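Local structure of Bm4233, isoform b (Brugia malayi, 6ANY) at residues 113-118 / 130-135; 121-126 / 169-174; 138-143 / 175-180. The protein probably binds and transports sterols or related lipids as a secreted venom allergen-like member of the CAP superfamily. One frame throughout, in Å; residues are numbered along the deposited sequence.

Interaction 1 (113-118 / 130-135)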
loop_
_atom_site.group_PDB
_atom_site.type_symbol
_atom_site.label_atom_id
_atom_site.label_comp_id
_atom_site.label_asym_id
_atom_site.label_seq_id
_atom_site.Cartn_x
_atom_site.Cartn_y
_atom_site.Cartn_z
ATOM N N LYS A 113 8.392 0.911 13.559
ATOM C CA LYS A 113 9.498 -0.018 13.946
ATOM C C LYS A 113 10.847 0.219 13.278
ATOM O O LYS A 113 11.833 0.017 13.935
ATOM C CB LYS A 113 9.130 -1.465 13.695
ATOM C CG LYS A 113 7.826 -1.901 14.300
ATOM C CD LYS A 113 7.672 -1.585 15.787
ATOM C CE LYS A 113 7.966 -2.758 16.705
ATOM N NZ LYS A 113 7.098 -2.770 17.929
ATOM N N LEU A 114 10.880 0.613 11.998
ATOM C CA LEU A 114 12.133 0.753 11.247
ATOM C C LEU A 114 12.435 2.129 10.602
ATOM O O LEU A 114 13.553 2.335 10.091
ATOM C CB LEU A 114 12.164 -0.279 10.155
ATOM C CG LEU A 114 12.099 -1.739 10.626
ATOM C CD1 LEU A 114 11.776 -2.580 9.418
ATOM C CD2 LEU A 114 13.431 -2.158 11.246
ATOM N N TYR A 115 11.470 3.012 10.534
ATOM C CA TYR A 115 11.615 4.282 9.779
ATOM C C TYR A 115 12.109 5.394 10.723
ATOM O O TYR A 115 11.391 5.879 11.548
ATOM C CB TYR A 115 10.313 4.663 9.102
ATOM C CG TYR A 115 10.415 5.853 8.218
ATOM C CD1 TYR A 115 10.230 7.145 8.705
ATOM C CD2 TYR A 115 10.699 5.704 6.919
ATOM C CE1 TYR A 115 10.316 8.243 7.878
ATOM C CE2 TYR A 115 10.744 6.787 6.089
ATOM C CZ TYR A 115 10.598 8.061 6.602
ATOM O OH TYR A 115 10.661 9.133 5.784
ATOM N N LYS A 116 13.369 5.753 10.582
ATOM C CA LYS A 116 13.942 6.761 11.439
ATOM C C LYS A 116 13.451 8.145 11.026
ATOM O O LYS A 116 13.076 8.394 9.861
ATOM C CB LYS A 116 15.493 6.723 11.362
ATOM C CG LYS A 116 16.024 7.442 10.125
ATOM C CD LYS A 116 17.545 7.299 9.934
ATOM C CE LYS A 116 17.914 7.879 8.593
ATOM N NZ LYS A 116 19.331 7.711 8.267
ATOM N N GLN A 117 13.449 9.046 11.989
ATOM C CA GLN A 117 13.130 10.456 11.732
ATOM C C GLN A 117 13.798 10.966 10.453
ATOM O O GLN A 117 15.041 10.929 10.355
ATOM C CB GLN A 117 13.578 11.299 12.930
ATOM C CG GLN A 117 13.582 12.800 12.666
ATOM C CD GLN A 117 12.456 13.465 13.364
ATOM O OE1 GLN A 117 11.332 13.466 12.862
ATOM N NE2 GLN A 117 12.735 13.986 14.577
ATOM N N ASN A 118 12.964 11.411 9.482
ATOM C CA ASN A 118 13.388 11.846 8.154
ATOM C C ASN A 118 12.605 13.136 7.735
ATOM O O ASN A 118 11.736 13.069 6.896
ATOM C CB ASN A 118 13.164 10.725 7.102
ATOM C CG ASN A 118 13.773 11.074 5.736
ATOM O OD1 ASN A 118 14.809 11.725 5.704
ATOM N ND2 ASN A 118 13.118 10.682 4.603
ATOM N N GLN A 130 17.047 1.110 5.202
ATOM C CA GLN A 130 16.350 0.663 6.394
ATOM C C GLN A 130 15.269 -0.452 6.224
ATOM O O GLN A 130 14.865 -1.065 7.212
ATOM C CB GLN A 130 15.660 1.839 7.050
ATOM C CG GLN A 130 16.549 2.912 7.663
ATOM C CD GLN A 130 15.715 4.086 8.065
ATOM O OE1 GLN A 130 15.692 4.444 9.231
ATOM N NE2 GLN A 130 14.943 4.636 7.127
ATOM N N GLY A 131 14.805 -0.734 5.021
ATOM C CA GLY A 131 13.763 -1.785 4.878
ATOM C C GLY A 131 12.407 -1.253 5.264
ATOM O O GLY A 131 11.665 -1.864 5.998
ATOM N N VAL A 132 12.100 -0.094 4.715
ATOM C CA VAL A 132 10.856 0.603 4.961
ATOM C C VAL A 132 10.111 0.740 3.645
ATOM O O VAL A 132 9.103 1.466 3.576
ATOM C CB VAL A 132 11.127 1.995 5.564
ATOM C CG1 VAL A 132 11.749 1.843 6.940
ATOM C CG2 VAL A 132 12.026 2.793 4.626
ATOM N N LEU A 133 10.591 0.023 2.618
ATOM C CA LEU A 133 10.061 0.130 1.283
ATOM C C LEU A 133 8.644 -0.375 1.106
ATOM O O LEU A 133 7.957 0.102 0.179
ATOM C CB LEU A 133 10.999 -0.532 0.246
ATOM C CG LEU A 133 12.319 0.287 0.048
ATOM C CD1 LEU A 133 13.262 -0.351 -0.998
ATOM C CD2 LEU A 133 12.033 1.762 -0.370
ATOM N N HIS A 134 8.185 -1.301 1.973
ATOM C CA HIS A 134 6.807 -1.750 1.882
ATOM C C HIS A 134 5.882 -0.597 2.332
ATOM O O HIS A 134 4.921 -0.246 1.665
ATOM C CB HIS A 134 6.552 -3.038 2.662
ATOM C CG HIS A 134 7.502 -4.126 2.344
ATOM N ND1 HIS A 134 8.642 -4.347 3.081
ATOM C CD2 HIS A 134 7.546 -4.995 1.305
ATOM C CE1 HIS A 134 9.334 -5.321 2.521
ATOM N NE2 HIS A 134 8.698 -5.720 1.434
ATOM N N PHE A 135 6.227 -0.006 3.456
ATOM C CA PHE A 135 5.543 1.118 4.011
ATOM C C PHE A 135 5.594 2.318 3.023
ATOM O O PHE A 135 4.599 2.944 2.787
ATOM C CB PHE A 135 6.183 1.526 5.342
ATOM C CG PHE A 135 5.941 2.960 5.691
ATOM C CD1 PHE A 135 4.694 3.392 6.036
ATOM C CD2 PHE A 135 6.979 3.873 5.668
ATOM C CE1 PHE A 135 4.456 4.732 6.364
ATOM C CE2 PHE A 135 6.759 5.204 5.926
ATOM C CZ PHE A 135 5.499 5.641 6.250
HETATM O O HOH W 1 13.555 7.204 7.556
#
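The Tyr115 ring is met on one face by Phe135, at its edge by Val132 and on the opposite face by a water. The water sits over the ring centre, 3.0 Å above the plane; the edge of Phe135 comes in toward the rim, with CE2 4.1 Å from Tyr115 CD2 and the two planes at 68°, a T-shaped pair. With CG opposite the backbone N (chi1 -174°), the ring extends past Val132 and brings its CD2 edge to that side chain. Separately, Tyr115 CB lies 3.8 Å from Val132 CG1. Leu114 flanks this apolar patch, its CD1 3.5 Å from Gly131 O.

The second flat group, the amide of Gln130, reaches across on an extended chain. Its OE1 accepts Lys116 N at 3.0 Å, the donor tilted 24° from the carbonyl plane, and CB and CG of Lys116 lie against the same oxygen. NE2 donates to Val127 O and to the water, which in turn donates to Lys116 O. Lys116 ends in a salt bridge to Asp126.

The contact packs the chain leaving helix 110-114 against the start of helix 133-138, with Val132 as N-cap and Phe135 in the first turn. Gln130 serves that chain from both ends of its amide, and the two roles fix which end is oxygen. The approach of OE1 to Leu114 O, 3.1 Å between acceptors, is a cost that the Lys116 N-H probably offsets.

Interaction 2 (121-126 / 169-174). With NAG (2-acetamido-2-deoxy-beta-D-glucopyranose), chain C; NAG (2-acetamido-2-deoxy-beta-D-glucopyranose), chain B.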
loop_
_atom_site.group_PDB
_atom_site.type_symbol
_atom_site.label_atom_id
_atom_site.label_comp_id
_atom_site.label_asym_id
_atom_site.label_seq_id
_atom_site.Cartn_x
_atom_site.Cartn_y
_atom_site.Cartn_z
ATOM N N ASN A 121 11.403 14.175 4.295
ATOM C CA ASN A 121 10.499 13.153 3.694
ATOM C C ASN A 121 11.077 12.635 2.378
ATOM O O ASN A 121 10.376 12.038 1.569
ATOM C CB ASN A 121 9.023 13.600 3.513
ATOM C CG ASN A 121 8.049 12.782 4.321
ATOM O OD1 ASN A 121 8.354 11.688 4.766
ATOM N ND2 ASN A 121 6.859 13.318 4.508
ATOM N N ASN A 122 12.371 12.865 2.188
ATOM C CA ASN A 122 13.090 12.454 0.988
ATOM C C ASN A 122 13.493 10.984 1.068
ATOM O O ASN A 122 13.922 10.509 2.114
ATOM C CB ASN A 122 14.330 13.335 0.832
ATOM C CG ASN A 122 15.013 13.186 -0.512
ATOM O OD1 ASN A 122 14.638 12.368 -1.348
ATOM N ND2 ASN A 122 16.038 14.001 -0.715
ATOM N N LEU A 123 13.348 10.263 -0.035
ATOM C CA LEU A 123 13.713 8.858 -0.064
ATOM C C LEU A 123 15.152 8.697 -0.532
ATOM O O LEU A 123 15.411 8.316 -1.669
ATOM C CB LEU A 123 12.752 8.068 -0.953
ATOM C CG LEU A 123 12.972 6.564 -1.101
ATOM C CD1 LEU A 123 13.114 5.858 0.234
ATOM C CD2 LEU A 123 11.862 5.941 -1.929
ATOM N N THR A 124 16.087 9.010 0.356
ATOM C CA THR A 124 17.524 8.888 0.038
ATOM C C THR A 124 17.963 7.462 0.258
ATOM O O THR A 124 17.242 6.659 0.878
ATOM C CB THR A 124 18.366 9.780 0.950
ATOM O OG1 THR A 124 17.902 9.643 2.298
ATOM C CG2 THR A 124 18.162 11.221 0.596
ATOM N N ASP A 125 19.163 7.166 -0.219
ATOM C CA ASP A 125 19.770 5.835 -0.093
ATOM C C ASP A 125 19.816 5.371 1.356
ATOM O O ASP A 125 19.620 4.175 1.621
ATOM C CB ASP A 125 21.222 5.801 -0.678
ATOM C CG ASP A 125 21.268 5.911 -2.217
ATOM O OD1 ASP A 125 20.225 5.687 -2.886
ATOM O OD2 ASP A 125 22.364 6.237 -2.773
ATOM N N ASP A 126 20.139 6.271 2.282
ATOM C CA ASP A 126 20.238 5.886 3.699
ATOM C C ASP A 126 18.824 5.573 4.306
ATOM O O ASP A 126 18.699 4.728 5.217
ATOM C CB ASP A 126 20.943 6.962 4.526
ATOM C CG ASP A 126 20.169 8.271 4.544
ATOM O OD1 ASP A 126 19.918 8.819 3.435
ATOM O OD2 ASP A 126 19.731 8.737 5.643
ATOM N N ALA A 169 4.336 3.122 -9.746
ATOM C CA ALA A 169 5.255 2.577 -8.791
ATOM C C ALA A 169 5.892 3.652 -7.970
ATOM O O ALA A 169 6.197 4.666 -8.457
ATOM C CB ALA A 169 6.285 1.705 -9.446
ATOM N N GLY A 170 5.983 3.394 -6.688
ATOM C CA GLY A 170 6.550 4.269 -5.712
ATOM C C GLY A 170 8.050 3.982 -5.571
ATOM O O GLY A 170 8.641 3.254 -6.360
ATOM N N ASN A 171 8.656 4.570 -4.559
ATOM C CA ASN A 171 10.038 4.302 -4.154
ATOM C C ASN A 171 11.154 4.687 -5.163
ATOM O O ASN A 171 12.214 4.066 -5.217
ATOM C CB ASN A 171 10.204 2.833 -3.701
ATOM C CG ASN A 171 9.250 2.451 -2.595
ATOM O OD1 ASN A 171 8.718 3.325 -1.845
ATOM N ND2 ASN A 171 8.995 1.139 -2.492
ATOM N N MET A 172 10.935 5.737 -5.917
ATOM C CA MET A 172 11.969 6.285 -6.763
ATOM C C MET A 172 12.953 7.031 -5.821
ATOM O O MET A 172 12.522 7.897 -5.003
ATOM C CB MET A 172 11.380 7.233 -7.811
ATOM C CG MET A 172 11.110 6.631 -9.202
ATOM S SD MET A 172 12.594 6.329 -10.241
ATOM C CE MET A 172 13.843 7.509 -9.664
ATOM N N LEU A 173 14.245 6.688 -5.904
ATOM C CA LEU A 173 15.222 7.276 -5.013
ATOM C C LEU A 173 15.395 8.744 -5.314
ATOM O O LEU A 173 15.307 9.198 -6.484
ATOM C CB LEU A 173 16.597 6.563 -5.071
ATOM C CG LEU A 173 16.619 5.112 -4.522
ATOM C CD1 LEU A 173 17.920 4.334 -4.818
ATOM C CD2 LEU A 173 16.332 5.112 -3.039
ATOM N N LYS A 174 15.547 9.492 -4.240
ATOM C CA LYS A 174 15.799 10.931 -4.285
ATOM C C LYS A 174 14.551 11.727 -4.575
ATOM O O LYS A 174 14.628 12.928 -4.739
ATOM C CB LYS A 174 16.947 11.319 -5.254
ATOM C CG LYS A 174 18.241 10.608 -4.926
ATOM C CD LYS A 174 19.419 11.224 -5.686
ATOM C CE LYS A 174 20.252 10.250 -6.507
ATOM N NZ LYS A 174 20.518 10.817 -7.869
HETATM C C1 NAG C . 17.070 14.325 -1.732
HETATM C C2 NAG C . 16.685 15.387 -2.742
HETATM C C3 NAG C . 17.747 15.443 -3.839
HETATM C C4 NAG C . 19.158 15.523 -3.241
HETATM C C5 NAG C . 19.352 14.439 -2.175
HETATM C C6 NAG C . 20.698 14.503 -1.461
HETATM C C7 NAG C . 14.342 15.946 -3.102
HETATM C C8 NAG C . 13.091 15.615 -3.853
HETATM N N2 NAG C . 15.354 15.097 -3.252
HETATM O O3 NAG C . 17.522 16.581 -4.675
HETATM O O4 NAG C . 20.132 15.379 -4.294
HETATM O O5 NAG C . 18.345 14.565 -1.182
HETATM O O6 NAG C . 20.964 15.852 -1.072
HETATM O O7 NAG C . 14.422 16.934 -2.398
HETATM C C1 NAG B . 21.153 16.398 -4.239
HETATM C C2 NAG B . 22.440 15.838 -4.836
HETATM C C3 NAG B . 23.563 16.864 -4.764
HETATM C C4 NAG B . 23.095 18.127 -5.481
HETATM C C5 NAG B . 21.805 18.585 -4.798
HETATM C C6 NAG B . 21.289 19.904 -5.354
HETATM C C7 NAG B . 23.142 13.530 -4.854
HETATM C C8 NAG B . 24.259 12.713 -4.276
HETATM N N2 NAG B . 22.825 14.616 -4.164
HETATM O O3 NAG B . 24.762 16.311 -5.327
HETATM O O4 NAG B . 24.075 19.169 -5.392
HETATM O O5 NAG B . 20.798 17.584 -4.939
HETATM O O6 NAG B . 19.946 20.098 -4.912
HETATM O O7 NAG B . 22.567 13.224 -5.888
#
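An N-glycosylation sequon, Asn122-Leu123-Thr124, lies here against the loop 169-174, and its first sugar helps to join the two. Asn122 ND2 carries the N-acetylglucosamine of chain C, whose acetamido N2 donates to Lys174 O at 2.7 Å; the carbonyl OD1 of Asn122 rests 3.3 Å from Lys174 C. The backbone of Lys174 is held at its N as well as its O, for Lys174 N donates to Leu123 O at 2.8 Å in an almost straight bond (177° at the hydrogen), although the donor stands 43° above the carbonyl plane. Leu173 CA adds a weaker C-H contact to that oxygen.

Leu123 is the centre of an inverse gamma turn. A chi1 of -180° sends its side chain away from its own N, and CD2 meets the loop backbone 3.3 Å from Asn171 CA. Leu123 CG lies 4.1 Å from Leu173 CD2, while Leu173 CD1 runs beside Asp125 OD1 at 3.3 Å without a bond.

Both leucines also touch Ala128 of helix 125-128, which Thr124 precedes as N-cap residue. On the far side Asn171 bonds through its amide to Thr136 and Leu133 of helix 133-138, so the loop between strands 159-167 and 179-180 spans the two helices.

Interaction 3 (138-143 / 175-180). With NAG (2-acetamido-2-deoxy-beta-D-glucopyranose), chain C.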
loop_
_atom_site.group_PDB
_atom_site.type_symbol
_atom_site.label_atom_id
_atom_site.label_comp_id
_atom_site.label_asym_id
_atom_site.label_seq_id
_atom_site.Cartn_x
_atom_site.Cartn_y
_atom_site.Cartn_z
ATOM N N MET A 138 3.149 2.009 0.294
ATOM C CA MET A 138 1.774 2.213 0.765
ATOM C C MET A 138 1.543 3.693 1.017
ATOM O O MET A 138 0.417 4.160 0.956
ATOM C CB MET A 138 1.476 1.472 2.108
ATOM C CG MET A 138 1.424 -0.030 2.044
ATOM S SD MET A 138 1.014 -0.785 3.587
ATOM C CE MET A 138 -0.719 -0.315 3.854
ATOM N N ALA A 139 2.602 4.406 1.418
ATOM C CA ALA A 139 2.500 5.842 1.687
ATOM C C ALA A 139 2.797 6.788 0.513
ATOM O O ALA A 139 2.809 7.973 0.709
ATOM C CB ALA A 139 3.377 6.169 2.849
ATOM N N TRP A 140 3.055 6.271 -0.682
ATOM C CA TRP A 140 3.648 7.062 -1.756
ATOM C C TRP A 140 2.566 7.977 -2.320
ATOM O O TRP A 140 1.568 7.526 -2.844
ATOM C CB TRP A 140 4.188 6.150 -2.823
ATOM C CG TRP A 140 5.094 6.780 -3.755
ATOM C CD1 TRP A 140 4.820 7.173 -5.015
ATOM C CD2 TRP A 140 6.484 7.014 -3.532
ATOM N NE1 TRP A 140 5.972 7.692 -5.607
ATOM C CE2 TRP A 140 7.005 7.611 -4.701
ATOM C CE3 TRP A 140 7.322 6.840 -2.426
ATOM C CZ2 TRP A 140 8.344 8.070 -4.791
ATOM C CZ3 TRP A 140 8.651 7.217 -2.522
ATOM C CH2 TRP A 140 9.159 7.836 -3.715
ATOM N N GLY A 141 2.749 9.274 -2.129
ATOM C CA GLY A 141 1.737 10.257 -2.539
ATOM C C GLY A 141 1.318 10.195 -3.963
ATOM O O GLY A 141 0.140 10.273 -4.272
ATOM N N LYS A 142 2.280 10.009 -4.839
ATOM C CA LYS A 142 1.958 9.843 -6.254
ATOM C C LYS A 142 1.208 8.542 -6.693
ATOM O O LYS A 142 0.556 8.556 -7.752
ATOM C CB LYS A 142 3.181 10.069 -7.136
ATOM C CG LYS A 142 3.580 11.541 -7.258
ATOM C CD LYS A 142 4.966 11.606 -7.952
ATOM C CE LYS A 142 5.721 12.927 -7.680
ATOM N NZ LYS A 142 5.239 13.878 -8.713
ATOM N N THR A 143 1.289 7.472 -5.922
ATOM C CA THR A 143 0.597 6.226 -6.260
ATOM C C THR A 143 -0.897 6.468 -6.070
ATOM O O THR A 143 -1.270 7.096 -5.089
ATOM C CB THR A 143 1.071 5.077 -5.334
ATOM O OG1 THR A 143 2.480 4.848 -5.548
ATOM C CG2 THR A 143 0.294 3.818 -5.603
ATOM N N GLU A 175 13.392 11.068 -4.597
ATOM C CA GLU A 175 12.111 11.759 -4.606
ATOM C C GLU A 175 11.525 11.694 -3.225
ATOM O O GLU A 175 11.856 10.787 -2.426
ATOM C CB GLU A 175 11.163 11.092 -5.555
ATOM C CG GLU A 175 11.506 11.237 -7.008
ATOM C CD GLU A 175 10.429 10.652 -7.895
ATOM O OE1 GLU A 175 9.273 10.403 -7.402
ATOM O OE2 GLU A 175 10.705 10.489 -9.110
ATOM N N LEU A 176 10.641 12.633 -2.929
ATOM C CA LEU A 176 9.949 12.637 -1.632
ATOM C C LEU A 176 8.894 11.538 -1.620
ATOM O O LEU A 176 8.246 11.312 -2.634
ATOM C CB LEU A 176 9.253 13.990 -1.371
ATOM C CG LEU A 176 10.160 15.243 -1.431
ATOM C CD1 LEU A 176 9.287 16.474 -1.190
ATOM C CD2 LEU A 176 11.349 15.195 -0.457
ATOM N N ILE A 177 8.640 10.972 -0.469
ATOM C CA ILE A 177 7.625 9.934 -0.309
ATOM C C ILE A 177 6.232 10.557 -0.536
ATOM O O ILE A 177 5.388 10.031 -1.289
ATOM C CB ILE A 177 7.721 9.311 1.085
ATOM C CG1 ILE A 177 9.102 8.622 1.231
ATOM C CG2 ILE A 177 6.547 8.322 1.321
ATOM C CD1 ILE A 177 9.545 8.487 2.649
ATOM N N TYR A 178 6.033 11.705 0.101
ATOM C CA TYR A 178 4.881 12.545 -0.151
ATOM C C TYR A 178 5.232 14.013 0.069
ATOM O O TYR A 178 6.202 14.303 0.698
ATOM C CB TYR A 178 3.683 12.134 0.721
ATOM C CG TYR A 178 3.876 12.201 2.224
ATOM C CD1 TYR A 178 4.387 11.117 2.915
ATOM C CD2 TYR A 178 3.470 13.325 2.965
ATOM C CE1 TYR A 178 4.556 11.141 4.279
ATOM C CE2 TYR A 178 3.647 13.386 4.359
ATOM C CZ TYR A 178 4.209 12.289 5.025
ATOM O OH TYR A 178 4.391 12.292 6.413
ATOM N N GLU A 179 4.453 14.926 -0.493
ATOM C CA GLU A 179 4.753 16.383 -0.406
ATOM C C GLU A 179 4.390 16.922 0.987
ATOM O O GLU A 179 3.332 16.610 1.516
ATOM C CB GLU A 179 4.013 17.220 -1.457
ATOM C CG GLU A 179 4.256 16.807 -2.872
ATOM C CD GLU A 179 3.378 17.601 -3.856
ATOM O OE1 GLU A 179 2.985 18.763 -3.457
ATOM O OE2 GLU A 179 3.109 17.035 -4.984
ATOM N N LEU A 180 5.288 17.724 1.554
ATOM C CA LEU A 180 5.050 18.444 2.808
ATOM C C LEU A 180 4.060 19.576 2.624
ATOM O O LEU A 180 4.208 20.404 1.742
ATOM C CB LEU A 180 6.327 19.019 3.363
ATOM C CG LEU A 180 7.425 17.975 3.709
ATOM C CD1 LEU A 180 8.592 18.679 4.334
ATOM C CD2 LEU A 180 6.906 16.964 4.698
HETATM C C1 NAG C . 17.070 14.325 -1.732
HETATM C C2 NAG C . 16.685 15.387 -2.742
HETATM C C3 NAG C . 17.747 15.443 -3.839
HETATM C C4 NAG C . 19.158 15.523 -3.241
HETATM C C5 NAG C . 19.352 14.439 -2.175
HETATM C C6 NAG C . 20.698 14.503 -1.461
HETATM C C7 NAG C . 14.342 15.946 -3.102
HETATM C C8 NAG C . 13.091 15.615 -3.853
HETATM N N2 NAG C . 15.354 15.097 -3.252
HETATM O O3 NAG C . 17.522 16.581 -4.675
HETATM O O4 NAG C . 20.132 15.379 -4.294
HETATM O O5 NAG C . 18.345 14.565 -1.182
HETATM O O6 NAG C . 20.964 15.852 -1.072
HETATM O O7 NAG C . 14.422 16.934 -2.398
HETATM O O HOH W 2 6.885 8.621 -8.449
HETATM O O HOH W 3 5.039 10.774 -3.850
#
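Trp140 and Ile177 form the close-fitting half of this contact, Glu175 and Lys142 the watery one. The indole has one face laid over the backbone of 176-177, with Leu176 O 3.7 Å and Ile177 O 3.8 Å above its plane, both toward the rim. Although its CB starts away from the other segment, a chi1 of -165° swings the ring back over that chain, where Trp140 CZ3 meets Ile177 CG1 at 4.0 Å. Ile177 CG2 rests between the Trp140 ring and Ala139, 4.1 Å from Ala139 CB. Ile177 O is gripped by Gly141 N at 2.9 Å, in the carbonyl plane, and Tyr178 CB fits against this glycine.

At the NE1 edge of the indole water does the joining. A water in the ring plane accepts from Trp140 NE1 and donates to Glu175 OE1, and Glu175 OE1 is 3.6 Å from Trp140 CZ2. A second water, over the same face as the two carbonyls, accepts from Lys142 N and lies 2.7 Å from Ile177 O. Lys142, an exposed residue, has its ammonium beyond direct contact with the carboxylates of both Glu175 and Glu179, where at most a weak attraction is possible.

The type I turn 140-143 leads from helix 133-138 to strand 145-153. Helix 10-28 backs the contact, Arg24 holding the carbonyls of Met138 and Trp140 and Leu27 packing on Ala139 and Tyr178, while Glu179 pairs with Lys44 of strand 43-44.

In the fold
By sequence, His134 to Trp140 probably corresponds to the CAP1 signature and the run from Cys164 to Met172 to CAP2; interactions 1 and 3 take up the ends of the first, interaction 2 the end of the second. His134, bonded to Glu110, is probably the CAP1 histidine of the family's central cavity; the sugars met here belong to the glycan. Interactions 2 and 3, centres about 9 Å apart, are joined by probable hydrogen bonds from Leu123 N to Glu175 O and from Ile177 N to Asn121 O, both 2.9 Å. Interaction 1, about 11 Å from interaction 2 between centres, also packs there through Leu133 CD2 and Leu123 CD1, 4.3 Å apart, and reaches interaction 3 where Tyr115 OH lies 3.4 Å from Ile177 CD1.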